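Putative cyclohexadienyl dehydrogenase and ADH prephenate dehydrogenase (Rhizobium meliloti, PDB 4WJI) probably catalyses the oxidative decarboxylation of prephenate to 4-hydroxyphenylpyruvate in tyrosine biosynthesis, and is seen here with NADP and tyrosine bound. Local coordinates at residues Ser219-Arg222 / Asp223-Leu227. Sequence-based numbering, arbitrary orientation. Where two conformers were deposited one is given.
Sequences SGFR and DFTRL. With TYR (tyrosine), chain C; TYR (tyrosine), chain B.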
loop_
_atom_site.group_PDB
_atom_site.type_symbol
_atom_site.label_atom_id
_atom_site.label_comp_id
_atom_site.label_asym_id
_atom_site.label_seq_id
_atom_site.Cartn_x
_atom_site.Cartn_y
_atom_site.Cartn_z
ATOM N N SER A 219 1.931 -4.193 -10.206
ATOM C CA SER A 219 2.630 -2.977 -10.628
ATOM C C SER A 219 2.236 -1.760 -9.797
ATOM O O SER A 219 2.622 -0.638 -10.097
ATOM C CB SER A 219 2.504 -2.686 -12.134
ATOM O OG SER A 219 1.146 -2.628 -12.546
ATOM N N GLY A 220 1.454 -1.977 -8.726
ATOM C CA GLY A 220 1.182 -0.912 -7.741
ATOM C C GLY A 220 -0.221 -0.907 -7.163
ATOM O O GLY A 220 -0.447 -0.494 -6.037
ATOM N N PHE A 221 -1.185 -1.357 -7.959
ATOM C CA PHE A 221 -2.574 -1.277 -7.596
ATOM C C PHE A 221 -2.879 -2.164 -6.403
ATOM O O PHE A 221 -3.691 -1.775 -5.546
ATOM C CB PHE A 221 -3.402 -1.741 -8.786
ATOM C CG PHE A 221 -4.869 -1.511 -8.681
ATOM C CD1 PHE A 221 -5.419 -0.266 -8.866
ATOM C CD2 PHE A 221 -5.717 -2.601 -8.530
ATOM C CE1 PHE A 221 -6.804 -0.090 -8.783
ATOM C CE2 PHE A 221 -7.078 -2.436 -8.481
ATOM C CZ PHE A 221 -7.611 -1.192 -8.604
ATOM N N ARG A 222 -2.255 -3.329 -6.321
ATOM C CA ARG A 222 -2.559 -4.259 -5.257
ATOM C C ARG A 222 -2.436 -3.642 -3.838
ATOM O O ARG A 222 -3.254 -3.986 -2.948
ATOM C CB ARG A 222 -1.794 -5.573 -5.380
ATOM C CG ARG A 222 -0.317 -5.376 -5.192
ATOM C CD ARG A 222 0.426 -6.715 -5.341
ATOM N NE ARG A 222 1.872 -6.536 -5.261
ATOM C CZ ARG A 222 2.737 -7.541 -5.159
ATOM N NH1 ARG A 222 2.301 -8.787 -5.170
ATOM N NH2 ARG A 222 4.029 -7.276 -5.031
ATOM N N ASP A 223 -1.440 -2.766 -3.617
ATOM C CA ASP A 223 -1.270 -2.148 -2.318
ATOM C C ASP A 223 -2.552 -1.403 -1.840
ATOM O O ASP A 223 -2.952 -1.460 -0.650
ATOM C CB ASP A 223 -0.082 -1.186 -2.411
ATOM C CG ASP A 223 1.240 -1.881 -2.865
ATOM O OD1 ASP A 223 1.391 -2.269 -4.070
ATOM O OD2 ASP A 223 2.158 -2.008 -2.027
ATOM N N PHE A 224 -3.203 -0.715 -2.768
ATOM C CA PHE A 224 -4.400 0.051 -2.463
ATOM C C PHE A 224 -5.611 -0.882 -2.251
ATOM O O PHE A 224 -6.530 -0.607 -1.431
ATOM C CB PHE A 224 -4.737 0.992 -3.617
ATOM C CG PHE A 224 -3.807 2.152 -3.766
ATOM C CD1 PHE A 224 -2.578 1.998 -4.392
ATOM C CD2 PHE A 224 -4.195 3.406 -3.348
ATOM C CE1 PHE A 224 -1.714 3.078 -4.519
ATOM C CE2 PHE A 224 -3.355 4.511 -3.514
ATOM C CZ PHE A 224 -2.112 4.350 -4.106
ATOM N N THR A 225 -5.670 -1.973 -2.993
ATOM C CA THR A 225 -6.778 -2.936 -2.846
ATOM C C THR A 225 -6.832 -3.537 -1.432
ATOM O O THR A 225 -7.917 -3.904 -0.982
ATOM C CB THR A 225 -6.770 -4.091 -3.890
ATOM O OG1 THR A 225 -5.638 -4.966 -3.670
ATOM C CG2 THR A 225 -6.799 -3.533 -5.311
ATOM N N ARG A 226 -5.686 -3.704 -0.770
ATOM C CA ARG A 226 -5.673 -4.266 0.585
ATOM C C ARG A 226 -6.490 -3.332 1.518
ATOM O O ARG A 226 -7.364 -3.790 2.260
ATOM C CB ARG A 226 -4.261 -4.471 1.121
ATOM C CG ARG A 226 -4.280 -5.304 2.416
ATOM C CD ARG A 226 -2.897 -5.361 3.044
ATOM N NE ARG A 226 -2.473 -4.070 3.578
ATOM C CZ ARG A 226 -2.884 -3.543 4.731
ATOM N NH1 ARG A 226 -3.710 -4.226 5.519
ATOM N NH2 ARG A 226 -2.493 -2.313 5.058
ATOM N N LEU A 227 -6.199 -2.048 1.489
ATOM C CA LEU A 227 -6.927 -1.118 2.360
ATOM C C LEU A 227 -8.403 -1.092 1.992
ATOM O O LEU A 227 -9.280 -1.033 2.870
ATOM C CB LEU A 227 -6.299 0.267 2.302
ATOM C CG LEU A 227 -4.871 0.296 2.840
ATOM C CD1 LEU A 227 -4.263 1.661 2.610
ATOM C CD2 LEU A 227 -4.851 -0.089 4.317
HETATM N N TYR C . -6.486 -1.672 9.296
HETATM C CA TYR C . -5.305 -0.870 8.882
HETATM C C TYR C . -4.369 -1.729 8.076
HETATM O O TYR C . -4.709 -2.887 7.849
HETATM C CB TYR C . -4.583 -0.278 10.099
HETATM C CG TYR C . -5.437 0.625 10.980
HETATM C CD1 TYR C . -6.642 1.178 10.544
HETATM C CD2 TYR C . -5.030 0.907 12.258
HETATM C CE1 TYR C . -7.403 1.989 11.370
HETATM C CE2 TYR C . -5.744 1.736 13.088
HETATM C CZ TYR C . -6.937 2.264 12.670
HETATM O OH TYR C . -7.699 3.038 13.506
HETATM O OXT TYR C . -3.289 -1.228 7.682
HETATM N N TYR B . 8.011 -1.035 -8.126
HETATM C CA TYR B . 6.593 -1.417 -7.894
HETATM C C TYR B . 6.434 -1.939 -6.492
HETATM O O TYR B . 7.425 -1.935 -5.765
HETATM C CB TYR B . 6.127 -2.462 -8.915
HETATM C CG TYR B . 6.229 -2.031 -10.373
HETATM C CD1 TYR B . 6.370 -0.695 -10.753
HETATM C CD2 TYR B . 6.196 -2.977 -11.364
HETATM C CE1 TYR B . 6.469 -0.333 -12.086
HETATM C CE2 TYR B . 6.257 -2.646 -12.695
HETATM C CZ TYR B . 6.415 -1.338 -13.071
HETATM O OH TYR B . 6.546 -0.992 -14.390
HETATM O OXT TYR B . 5.307 -2.355 -6.134
HETATM O O HOH W 1 2.638 -3.740 -6.036
#
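T225 meets F221 and R222 one turn back on the short helix 221-227, in the family's dimerization domain, where the helix runs between two bound tyrosines at the subunit interface. From CB, 3.6 Å from R222 O, the T225 side chain divides. Its OG1 is set between the backbone N and the carbonyl carbon (chi1 68°), which turns it back along the helix. There it donates to R222 O at 2.7 Å, arriving well off the C=O line (C=O...OG1 119°). The same oxygen accepts R226 N at 3.3 Å, so two donors grip it, and R283 NH1 of the second subunit also bonds OG1. The other branch, CG2, lies obliquely against the F221 ring, 3.4 Å from CE2. With alanine here, R222 O would be likely to keep the backbone N-H of R226 but have no hydroxyl donor, R283 of the second subunit would lose this partner, and a gap would open beside the F221 ring.

G220, whose backbone angles would jam a CB against S219 O, precedes the helix; its O lies in the plane of the F224 ring, at the edge. F221 and F224 both pack on helix 177-203. The planes of the R222 guanidinium and D223 carboxylate are turned 74° from each other, and a water that accepts from R222 NE lies within bonding distance of D223 OD1 and of OXT of the chain B tyrosine. R222 NH1 reaches Q291 O of the second subunit. R226 NH1 forms a salt bridge with E128, and its NH2 with D223 of the second subunit, a pairing repeated between D223 and R226 of that subunit. The edge of the R226 guanidinium meets the carboxylate of the chain C tyrosine, NH1 to O and NH2 to OXT, each 2.9 Å and nearly straight.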